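Local structure of centrosomal protein of 104 kDa (Homo sapiens, 5LPH) at residues A[58-63]-A[106-111]; A[68-73]-A[91-96]; A[99-104]-A[142-147]. The protein is required for ciliogenesis and for structural integrity at the ciliary tip, and is represented here by its TOG domain, a tubulin-binding helical module. One frame throughout, in Å; residues are numbered along the deposited sequence. Where two conformers were deposited one is given.

Interaction 1: residues A[58-63]-A[106-111]; sequences KTWSYR and TSVFQA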
loop_
_atom_site.group_PDB
_atom_site.type_symbol
_atom_site.label_atom_id
_atom_site.label_comp_id
_atom_site.label_asym_id
_atom_site.label_seq_id
_atom_site.Cartn_x
_atom_site.Cartn_y
_atom_site.Cartn_z
ATOM N N LYS A 58 -3.254 19.139 -17.856
ATOM C CA LYS A 58 -2.544 19.963 -16.875
ATOM C C LYS A 58 -3.448 20.775 -15.939
ATOM O O LYS A 58 -2.940 21.504 -15.095
ATOM C CB LYS A 58 -1.563 20.894 -17.598
ATOM C CG LYS A 58 -0.333 20.176 -18.124
ATOM C CD LYS A 58 0.474 21.074 -19.049
ATOM C CE LYS A 58 1.739 20.385 -19.543
ATOM N NZ LYS A 58 2.426 21.219 -20.566
ATOM N N THR A 59 -4.768 20.654 -16.083
ATOM C CA THR A 59 -5.719 21.393 -15.260
ATOM C C THR A 59 -6.293 20.462 -14.192
ATOM O O THR A 59 -7.061 19.548 -14.512
ATOM C CB THR A 59 -6.847 21.978 -16.144
ATOM O OG1 THR A 59 -6.258 22.685 -17.239
ATOM C CG2 THR A 59 -7.738 22.931 -15.364
ATOM N N TRP A 60 -5.943 20.708 -12.925
ATOM C CA TRP A 60 -6.285 19.774 -11.851
ATOM C C TRP A 60 -7.782 19.579 -11.686
ATOM O O TRP A 60 -8.214 18.479 -11.375
ATOM C CB TRP A 60 -5.619 20.139 -10.509
ATOM C CG TRP A 60 -6.202 21.301 -9.802
ATOM C CD1 TRP A 60 -5.728 22.570 -9.810
ATOM C CD2 TRP A 60 -7.361 21.304 -8.960
ATOM N NE1 TRP A 60 -6.522 23.372 -9.036
ATOM C CE2 TRP A 60 -7.536 22.622 -8.507
ATOM C CE3 TRP A 60 -8.278 20.324 -8.560
ATOM C CZ2 TRP A 60 -8.583 22.990 -7.660
ATOM C CZ3 TRP A 60 -9.324 20.686 -7.722
ATOM C CH2 TRP A 60 -9.467 22.010 -7.279
ATOM N N SER A 61 -8.570 20.634 -11.891
ATOM C CA SER A 61 -10.029 20.533 -11.760
ATOM C C SER A 61 -10.651 19.625 -12.826
ATOM O O SER A 61 -11.718 19.050 -12.593
ATOM C CB SER A 61 -10.688 21.921 -11.773
ATOM O OG SER A 61 -10.332 22.661 -12.927
ATOM N N TYR A 62 -9.995 19.502 -13.983
ATOM C CA TYR A 62 -10.392 18.517 -14.993
ATOM C C TYR A 62 -9.959 17.113 -14.599
ATOM O O TYR A 62 -10.721 16.170 -14.792
ATOM C CB TYR A 62 -9.847 18.865 -16.390
ATOM C CG TYR A 62 -10.395 20.138 -17.020
ATOM C CD1 TYR A 62 -11.473 20.849 -16.450
ATOM C CD2 TYR A 62 -9.850 20.625 -18.209
ATOM C CE1 TYR A 62 -11.961 22.006 -17.034
ATOM C CE2 TYR A 62 -10.340 21.783 -18.805
ATOM C CZ TYR A 62 -11.395 22.468 -18.213
ATOM O OH TYR A 62 -11.897 23.611 -18.779
ATOM N N ARG A 63 -8.743 16.968 -14.071
ATOM C CA ARG A 63 -8.283 15.665 -13.576
ATOM C C ARG A 63 -9.191 15.155 -12.461
ATOM O O ARG A 63 -9.555 13.976 -12.453
ATOM C CB ARG A 63 -6.834 15.717 -13.103
ATOM C CG ARG A 63 -5.844 15.986 -14.224
ATOM C CD ARG A 63 -4.433 15.578 -13.844
ATOM N NE ARG A 63 -3.927 16.274 -12.666
ATOM C CZ ARG A 63 -3.404 17.506 -12.642
ATOM N NH1 ARG A 63 -3.345 18.274 -13.732
ATOM N NH2 ARG A 63 -2.959 17.993 -11.488
ATOM N N THR A 106 -3.541 17.730 -4.210
ATOM C CA THR A 106 -4.141 16.928 -3.151
ATOM C C THR A 106 -5.554 16.459 -3.477
ATOM O O THR A 106 -5.869 15.294 -3.259
ATOM C CB THR A 106 -4.103 17.699 -1.806
ATOM O OG1 THR A 106 -2.752 17.730 -1.332
ATOM C CG2 THR A 106 -4.969 17.047 -0.737
ATOM N N SER A 107 -6.399 17.361 -3.983
ATOM C CA SER A 107 -7.797 17.030 -4.331
ATOM C C SER A 107 -7.941 15.900 -5.343
ATOM O O SER A 107 -8.897 15.136 -5.272
ATOM C CB SER A 107 -8.519 18.254 -4.890
ATOM O OG SER A 107 -8.749 19.189 -3.866
ATOM N N VAL A 108 -7.003 15.820 -6.283
ATOM C CA VAL A 108 -7.000 14.767 -7.297
ATOM C C VAL A 108 -6.578 13.446 -6.646
ATOM O O VAL A 108 -7.200 12.418 -6.896
ATOM C CB VAL A 108 -6.053 15.100 -8.475
ATOM C CG1 VAL A 108 -6.041 13.969 -9.500
ATOM C CG2 VAL A 108 -6.457 16.417 -9.134
ATOM N N PHE A 109 -5.518 13.494 -5.834
ATOM C CA PHE A 109 -5.050 12.349 -5.031
ATOM C C PHE A 109 -6.176 11.773 -4.171
ATOM O O PHE A 109 -6.401 10.563 -4.180
ATOM C CB PHE A 109 -3.841 12.767 -4.165
ATOM C CG PHE A 109 -3.478 11.792 -3.070
ATOM C CD1 PHE A 109 -2.843 10.589 -3.366
ATOM C CD2 PHE A 109 -3.735 12.096 -1.737
ATOM C CE1 PHE A 109 -2.494 9.701 -2.359
ATOM C CE2 PHE A 109 -3.383 11.211 -0.722
ATOM C CZ PHE A 109 -2.763 10.011 -1.036
ATOM N N GLN A 110 -6.901 12.650 -3.478
ATOM C CA GLN A 110 -8.030 12.247 -2.625
ATOM C C GLN A 110 -9.214 11.647 -3.394
ATOM O O GLN A 110 -9.826 10.675 -2.939
ATOM C CB GLN A 110 -8.505 13.428 -1.768
ATOM C CG GLN A 110 -7.728 13.570 -0.461
ATOM C CD GLN A 110 -7.747 14.972 0.133
ATOM O OE1 GLN A 110 -6.797 15.394 0.809
ATOM N NE2 GLN A 110 -8.823 15.704 -0.118
ATOM N N ALA A 111 -9.530 12.226 -4.551
ATOM C CA ALA A 111 -10.585 11.694 -5.420
ATOM C C ALA A 111 -10.245 10.298 -5.945
ATOM O O ALA A 111 -11.138 9.477 -6.107
ATOM C CB ALA A 111 -10.864 12.644 -6.582
#

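Interaction 2: residues A[68-73]-A[91-96]; sequences LALSKK and RASVFL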
loop_
_atom_site.group_PDB
_atom_site.type_symbol
_atom_site.label_atom_id
_atom_site.label_comp_id
_atom_site.label_asym_id
_atom_site.label_seq_id
_atom_site.Cartn_x
_atom_site.Cartn_y
_atom_site.Cartn_z
ATOM N N LEU A 68 -14.248 11.848 -10.591
ATOM C CA LEU A 68 -15.612 11.915 -10.046
ATOM C C LEU A 68 -16.668 11.487 -11.075
ATOM O O LEU A 68 -17.651 10.856 -10.714
ATOM C CB LEU A 68 -15.931 13.316 -9.503
ATOM C CG LEU A 68 -15.045 13.870 -8.370
ATOM C CD1 LEU A 68 -15.474 15.286 -7.997
ATOM C CD2 LEU A 68 -15.041 12.967 -7.141
ATOM N N ALA A 69 -16.463 11.827 -12.346
ATOM C CA ALA A 69 -17.349 11.373 -13.432
ATOM C C ALA A 69 -17.288 9.855 -13.614
ATOM O O ALA A 69 -18.312 9.198 -13.801
ATOM C CB ALA A 69 -16.987 12.061 -14.741
ATOM N N LEU A 70 -16.076 9.311 -13.548
ATOM C CA LEU A 70 -15.851 7.872 -13.644
ATOM C C LEU A 70 -16.512 7.137 -12.475
ATOM O O LEU A 70 -17.098 6.069 -12.656
ATOM C CB LEU A 70 -14.344 7.595 -13.680
ATOM C CG LEU A 70 -13.842 6.216 -14.089
ATOM C CD1 LEU A 70 -14.460 5.749 -15.400
ATOM C CD2 LEU A 70 -12.326 6.255 -14.205
ATOM N N SER A 71 -16.417 7.731 -11.285
ATOM C CA SER A 71 -17.091 7.233 -10.084
ATOM C C SER A 71 -18.607 7.091 -10.289
ATOM O O SER A 71 -19.176 6.049 -9.977
ATOM C CB SER A 71 -16.782 8.146 -8.889
ATOM O OG SER A 71 -17.305 7.635 -7.681
ATOM N N LYS A 72 -19.242 8.138 -10.819
ATOM C CA LYS A 72 -20.675 8.107 -11.172
ATOM C C LYS A 72 -20.989 7.014 -12.190
ATOM O O LYS A 72 -21.891 6.211 -11.977
ATOM C CB LYS A 72 -21.146 9.454 -11.741
ATOM C CG LYS A 72 -21.553 10.491 -10.706
ATOM C CD LYS A 72 -21.858 11.826 -11.374
ATOM C CE LYS A 72 -22.502 12.822 -10.421
ATOM N NZ LYS A 72 -23.976 12.623 -10.315
ATOM N N LYS A 73 -20.235 7.010 -13.289
ATOM C CA LYS A 73 -20.397 6.046 -14.385
ATOM C C LYS A 73 -20.328 4.584 -13.939
ATOM O O LYS A 73 -21.132 3.768 -14.388
ATOM C CB LYS A 73 -19.347 6.311 -15.475
ATOM C CG LYS A 73 -19.271 5.272 -16.587
ATOM C CD LYS A 73 -18.603 5.843 -17.828
ATOM C CE LYS A 73 -18.088 4.754 -18.757
ATOM N NZ LYS A 73 -17.415 5.344 -19.947
ATOM N N ARG A 91 -10.715 -2.517 -15.061
ATOM C CA ARG A 91 -9.273 -2.483 -15.367
ATOM C C ARG A 91 -8.818 -1.129 -15.923
ATOM O O ARG A 91 -7.713 -0.667 -15.623
ATOM C CB ARG A 91 -8.877 -3.630 -16.318
ATOM C CG ARG A 91 -8.910 -4.996 -15.635
ATOM C CD ARG A 91 -8.421 -6.175 -16.463
ATOM N NE ARG A 91 -8.843 -7.421 -15.811
ATOM C CZ ARG A 91 -8.042 -8.224 -15.114
ATOM N NH1 ARG A 91 -8.537 -9.314 -14.544
ATOM N NH2 ARG A 91 -6.752 -7.953 -14.998
ATOM N N ALA A 92 -9.672 -0.496 -16.724
ATOM C CA ALA A 92 -9.387 0.834 -17.262
ATOM C C ALA A 92 -9.436 1.896 -16.161
ATOM O O ALA A 92 -8.618 2.818 -16.143
ATOM C CB ALA A 92 -10.374 1.179 -18.357
ATOM N N SER A 93 -10.402 1.760 -15.255
ATOM C CA SER A 93 -10.532 2.661 -14.117
ATOM C C SER A 93 -9.361 2.543 -13.144
ATOM O O SER A 93 -8.858 3.554 -12.657
ATOM C CB SER A 93 -11.856 2.425 -13.393
ATOM O OG SER A 93 -12.926 2.674 -14.283
ATOM N N VAL A 94 -8.921 1.316 -12.886
ATOM C CA VAL A 94 -7.747 1.077 -12.045
ATOM C C VAL A 94 -6.479 1.674 -12.668
ATOM O O VAL A 94 -5.624 2.198 -11.945
ATOM C CB VAL A 94 -7.580 -0.431 -11.721
ATOM C CG1 VAL A 94 -6.222 -0.729 -11.103
ATOM C CG2 VAL A 94 -8.684 -0.880 -10.773
ATOM N N PHE A 95 -6.365 1.599 -13.995
ATOM C CA PHE A 95 -5.254 2.231 -14.723
ATOM C C PHE A 95 -5.182 3.749 -14.451
ATOM O O PHE A 95 -4.098 4.287 -14.222
ATOM C CB PHE A 95 -5.349 1.931 -16.234
ATOM C CG PHE A 95 -4.372 2.708 -17.078
ATOM C CD1 PHE A 95 -4.726 3.941 -17.617
ATOM C CD2 PHE A 95 -3.105 2.208 -17.343
ATOM C CE1 PHE A 95 -3.832 4.665 -18.389
ATOM C CE2 PHE A 95 -2.205 2.925 -18.120
ATOM C CZ PHE A 95 -2.570 4.158 -18.643
ATOM N N LEU A 96 -6.331 4.422 -14.475
ATOM C CA LEU A 96 -6.397 5.860 -14.184
ATOM C C LEU A 96 -6.191 6.188 -12.699
ATOM O O LEU A 96 -5.525 7.171 -12.383
ATOM C CB LEU A 96 -7.710 6.468 -14.691
ATOM C CG LEU A 96 -7.883 6.552 -16.212
ATOM C CD1 LEU A 96 -9.232 7.164 -16.531
ATOM C CD2 LEU A 96 -6.778 7.358 -16.881
#

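Interaction 3: residues A[99-104]-A[142-147]; sequences RAIKDI and IPVLLT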
loop_
_atom_site.group_PDB
_atom_site.type_symbol
_atom_site.label_atom_id
_atom_site.label_comp_id
_atom_site.label_asym_id
_atom_site.label_seq_id
_atom_site.Cartn_x
_atom_site.Cartn_y
_atom_site.Cartn_z
ATOM N N ARG A 99 -2.375 6.209 -11.804
ATOM C CA ARG A 99 -1.630 7.418 -12.168
ATOM C C ARG A 99 -2.044 8.616 -11.288
ATOM O O ARG A 99 -1.185 9.374 -10.832
ATOM C CB ARG A 99 -1.689 7.658 -13.679
ATOM C CG ARG A 99 -3.006 8.087 -14.282
ATOM C CD ARG A 99 -2.825 8.490 -15.737
ATOM N NE ARG A 99 -2.390 9.887 -15.906
ATOM C CZ ARG A 99 -1.159 10.307 -16.232
ATOM N NH1 ARG A 99 -0.149 9.463 -16.453
ATOM N NH2 ARG A 99 -0.938 11.617 -16.353
ATOM N N ALA A 100 -3.333 8.709 -10.964
ATOM C CA ALA A 100 -3.848 9.769 -10.093
ATOM C C ALA A 100 -3.384 9.685 -8.628
ATOM O O ALA A 100 -3.385 10.700 -7.930
ATOM C CB ALA A 100 -5.364 9.814 -10.152
ATOM N N ILE A 101 -2.986 8.497 -8.166
ATOM C CA ILE A 101 -2.344 8.357 -6.852
ATOM C C ILE A 101 -1.012 9.125 -6.784
ATOM O O ILE A 101 -0.616 9.569 -5.708
ATOM C CB ILE A 101 -2.179 6.867 -6.448
ATOM C CG1 ILE A 101 -3.550 6.274 -6.098
ATOM C CG2 ILE A 101 -1.266 6.708 -5.240
ATOM C CD1 ILE A 101 -3.596 4.758 -6.089
ATOM N N LYS A 102 -0.339 9.293 -7.922
ATOM C CA LYS A 102 0.877 10.120 -8.003
ATOM C C LYS A 102 0.621 11.618 -8.292
ATOM O O LYS A 102 1.563 12.337 -8.620
ATOM C CB LYS A 102 1.839 9.545 -9.062
ATOM C CG LYS A 102 2.579 8.286 -8.629
ATOM C CD LYS A 102 3.309 7.617 -9.791
ATOM C CE LYS A 102 2.362 6.781 -10.648
ATOM N NZ LYS A 102 3.061 5.972 -11.689
ATOM N N ASP A 103 -0.616 12.105 -8.161
ATOM C CA ASP A 103 -0.925 13.477 -8.593
ATOM C C ASP A 103 -0.256 14.533 -7.709
ATOM O O ASP A 103 -0.101 14.337 -6.507
ATOM C CB ASP A 103 -2.436 13.746 -8.653
ATOM C CG ASP A 103 -2.787 14.856 -9.636
ATOM O OD1 ASP A 103 -2.927 14.547 -10.842
ATOM O OD2 ASP A 103 -2.913 16.032 -9.218
ATOM N N ILE A 104 0.128 15.646 -8.331
ATOM C CA ILE A 104 0.772 16.772 -7.634
ATOM C C ILE A 104 -0.211 17.699 -6.890
ATOM O O ILE A 104 0.224 18.631 -6.216
ATOM C CB ILE A 104 1.676 17.595 -8.597
ATOM C CG1 ILE A 104 0.865 18.254 -9.733
ATOM C CG2 ILE A 104 2.763 16.700 -9.181
ATOM C CD1 ILE A 104 1.679 19.168 -10.632
ATOM N N ILE A 142 -1.535 -0.492 -4.433
ATOM C CA ILE A 142 -0.861 -0.425 -3.123
ATOM C C ILE A 142 0.628 -0.042 -3.209
ATOM O O ILE A 142 1.075 0.788 -2.418
ATOM C CB ILE A 142 -1.091 -1.694 -2.220
ATOM C CG1 ILE A 142 -0.471 -1.541 -0.825
ATOM C CG2 ILE A 142 -0.433 -2.961 -2.739
ATOM C CD1 ILE A 142 -0.977 -0.379 -0.026
ATOM N N PRO A 143 1.388 -0.606 -4.176
ATOM C CA PRO A 143 2.803 -0.207 -4.269
ATOM C C PRO A 143 3.009 1.281 -4.591
ATOM O O PRO A 143 3.940 1.901 -4.081
ATOM C CB PRO A 143 3.349 -1.085 -5.409
ATOM C CG PRO A 143 2.363 -2.190 -5.562
ATOM C CD PRO A 143 1.044 -1.553 -5.253
ATOM N N VAL A 144 2.128 1.837 -5.416
ATOM C CA VAL A 144 2.194 3.249 -5.780
ATOM C C VAL A 144 1.772 4.107 -4.585
ATOM O O VAL A 144 2.334 5.177 -4.343
ATOM C CB VAL A 144 1.305 3.558 -7.001
ATOM C CG1 VAL A 144 1.420 5.022 -7.388
ATOM C CG2 VAL A 144 1.708 2.681 -8.182
ATOM N N LEU A 145 0.784 3.624 -3.840
ATOM C CA LEU A 145 0.331 4.296 -2.631
ATOM C C LEU A 145 1.396 4.293 -1.527
ATOM O O LEU A 145 1.516 5.272 -0.789
ATOM C CB LEU A 145 -0.968 3.656 -2.144
ATOM C CG LEU A 145 -1.912 4.468 -1.262
ATOM C CD1 LEU A 145 -2.157 5.888 -1.756
ATOM C CD2 LEU A 145 -3.231 3.732 -1.170
ATOM N N LEU A 146 2.177 3.212 -1.437
ATOM C CA LEU A 146 3.312 3.147 -0.497
ATOM C C LEU A 146 4.407 4.165 -0.806
ATOM O O LEU A 146 5.027 4.676 0.119
ATOM C CB LEU A 146 3.940 1.747 -0.433
ATOM C CG LEU A 146 3.302 0.723 0.508
ATOM C CD1 LEU A 146 3.927 -0.642 0.241
ATOM C CD2 LEU A 146 3.462 1.114 1.974
ATOM N N THR A 147 4.656 4.442 -2.086
ATOM C CA THR A 147 5.583 5.519 -2.471
ATOM C C THR A 147 5.130 6.890 -1.942
ATOM O O THR A 147 5.969 7.682 -1.519
ATOM C CB THR A 147 5.820 5.618 -3.994
ATOM O OG1 THR A 147 4.568 5.731 -4.669
ATOM C CG2 THR A 147 6.579 4.405 -4.506
#

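Interaction 1: residues A[58-63]-A[106-111]
Arg63 and Val108 mark the closest approach of the two backbones, with 6.5 Å from Arg63 CA to Val108 CA. Residues 60-63 form the first turn of one helix, and 106-111 open another. The two helices set out in broadly the same direction. No hydrogen bond joins the segments; the contact is made by van der Waals packing.

Val108 is the central side chain. Val108 CG2 lies against the carbonyl of Trp60, 3.5 Å from Trp60 O. Val108 CG2 also sits 4.1 Å from Trp60 CB, at the edge of the indole and near its plane. Both methyls of Val108 also rest on the base of the Arg63 side chain: Arg63 CB is 4.0 Å from Val108 CG2 and 4.1 Å from Val108 CG1.

The Trp60 ring extends the contact to Ser107. With chi1 at 74°, the indole of Trp60 tucks in over its own backbone, flanked by N and C. Its six-membered ring brings Trp60 CZ3 to 3.8 Å from Ser107 CB. Trp60 is exposed, so this flank is the outer part of the contact.

Arg63 takes part mainly with its aliphatic base. A bend at chi3 (-59°) carries the guanidinium back over its own helix start, with Trp60 CA 3.6 Å above one face. The charged end is held by a salt bridge from NE to Asp103 and by a bond from NH1 to Cys57 O.

Among its neighbours, Val108 also touches Leu67, one turn after Arg63 on helix 60-76, while Phe109 packs on helix 154-169.

Interaction 2: residues A[68-73]-A[91-96]
Leu70 and Ser93 meet inside an antiparallel helical hairpin. Its two arms are helix 60-76 and helix 83-100, which follow each other in the chain. The nearest alpha carbons are those of Leu70 and Ser93, 7.5 Å apart. That spacing leaves room for one layer of side chains, and Leu70 supplies most of it.

The isobutyl group of Leu70 straddles the hydroxyl of Ser93. Ser93 OG is 3.6 Å from both Leu70 CD1 and Leu70 CD2, and it is 3.7 Å from the branch carbon CG. The oxygen thus faces the fork of the leucine. The CB of Ser93 adds a further touch, 3.9 Å from Leu70 CD2. Leu70 gets there with CG roughly opposite its backbone N (chi1 -166°), which sends the fork out toward the other helix.

The hydroxyl is buried against hydrocarbon but keeps a polar partner. It bonds to Thr89 O, one turn earlier in its own helix. The small serine probably allows the leucine to approach this closely.

One turn beyond Ser93, Leu96 continues the apolar seam. Leu96 CD1 lies 4.0 Å from Leu70 CD2. This second touch is smaller, yet it gives the leucine two neighbours on successive turns of the opposing helix.

Leu47 of helix 41-47 packs on both leucines, and Ile119 of helix 106-126 touches Ser93. All three contact residues are therefore buried between helices. Pairs of antiparallel helices packed side by side are the building principle of HEAT-repeat TOG domains.

Interaction 3: residues A[99-104]-A[142-147]
Apolar contacts join Ile101 to Val144 and Leu145. The CG2 branch of Ile101 does the touching. Ile101 CG2 lies 3.8 Å from Val144 CG1 and 3.7 Å from Leu145 CD1. The Ile101 and Val144 side chains meet at a slant, and that of Leu145 stands nearly perpendicular to Ile101.

Lys102 contributes only its aliphatic chain. Bent at chi3 (-80°), it curls round one methyl: Val144 CG1 is 3.7 Å from Lys102 CG and 3.8 Å from Lys102 CE. Lys102 is exposed, while Ile101, Val144 and Leu145 are buried.

The contact ties the turn at residues 100-103, which follows on from helix 83-100, to helix 131-147, whose residues 142-147 belong to the first HEAT repeat. The alpha-solenoid stacking of the TOG domain is continued here, with Leu145 also packing on Phe163 of helix 154-169.

No hydrogen bond joins the two segments; those present shape the turn and tie it to its neighbours. A type I turn runs from Ala100 to Asp103, with Asp103 N 3.1 Å from Ala100 O. It places Ile101 and Lys102 side by side against Val144. Arg148 bonds to Ile101 O. Asp103 accepts a bond from Val105 N.

In the fold
Of the helices involved, 60-76 comes first and makes two of the contacts. Interaction 2 closes the shorter loop, joining this helix to the next one, 83-100. It lies within the longer loop of interaction 1, which brings the start of helix 60-76 to the start of helix 106-126. Interaction 3 opens after interaction 2 has closed, at residues 99-104, and reaches forward to helix 131-147. Its loop crosses that of interaction 1. The two meet directly through the Arg63-Asp103 salt bridge and where Phe109 packs on Leu145. Interactions 1 and 2 touch through Ala111 and Leu68. Together the three link four successive helices of the TOG domain.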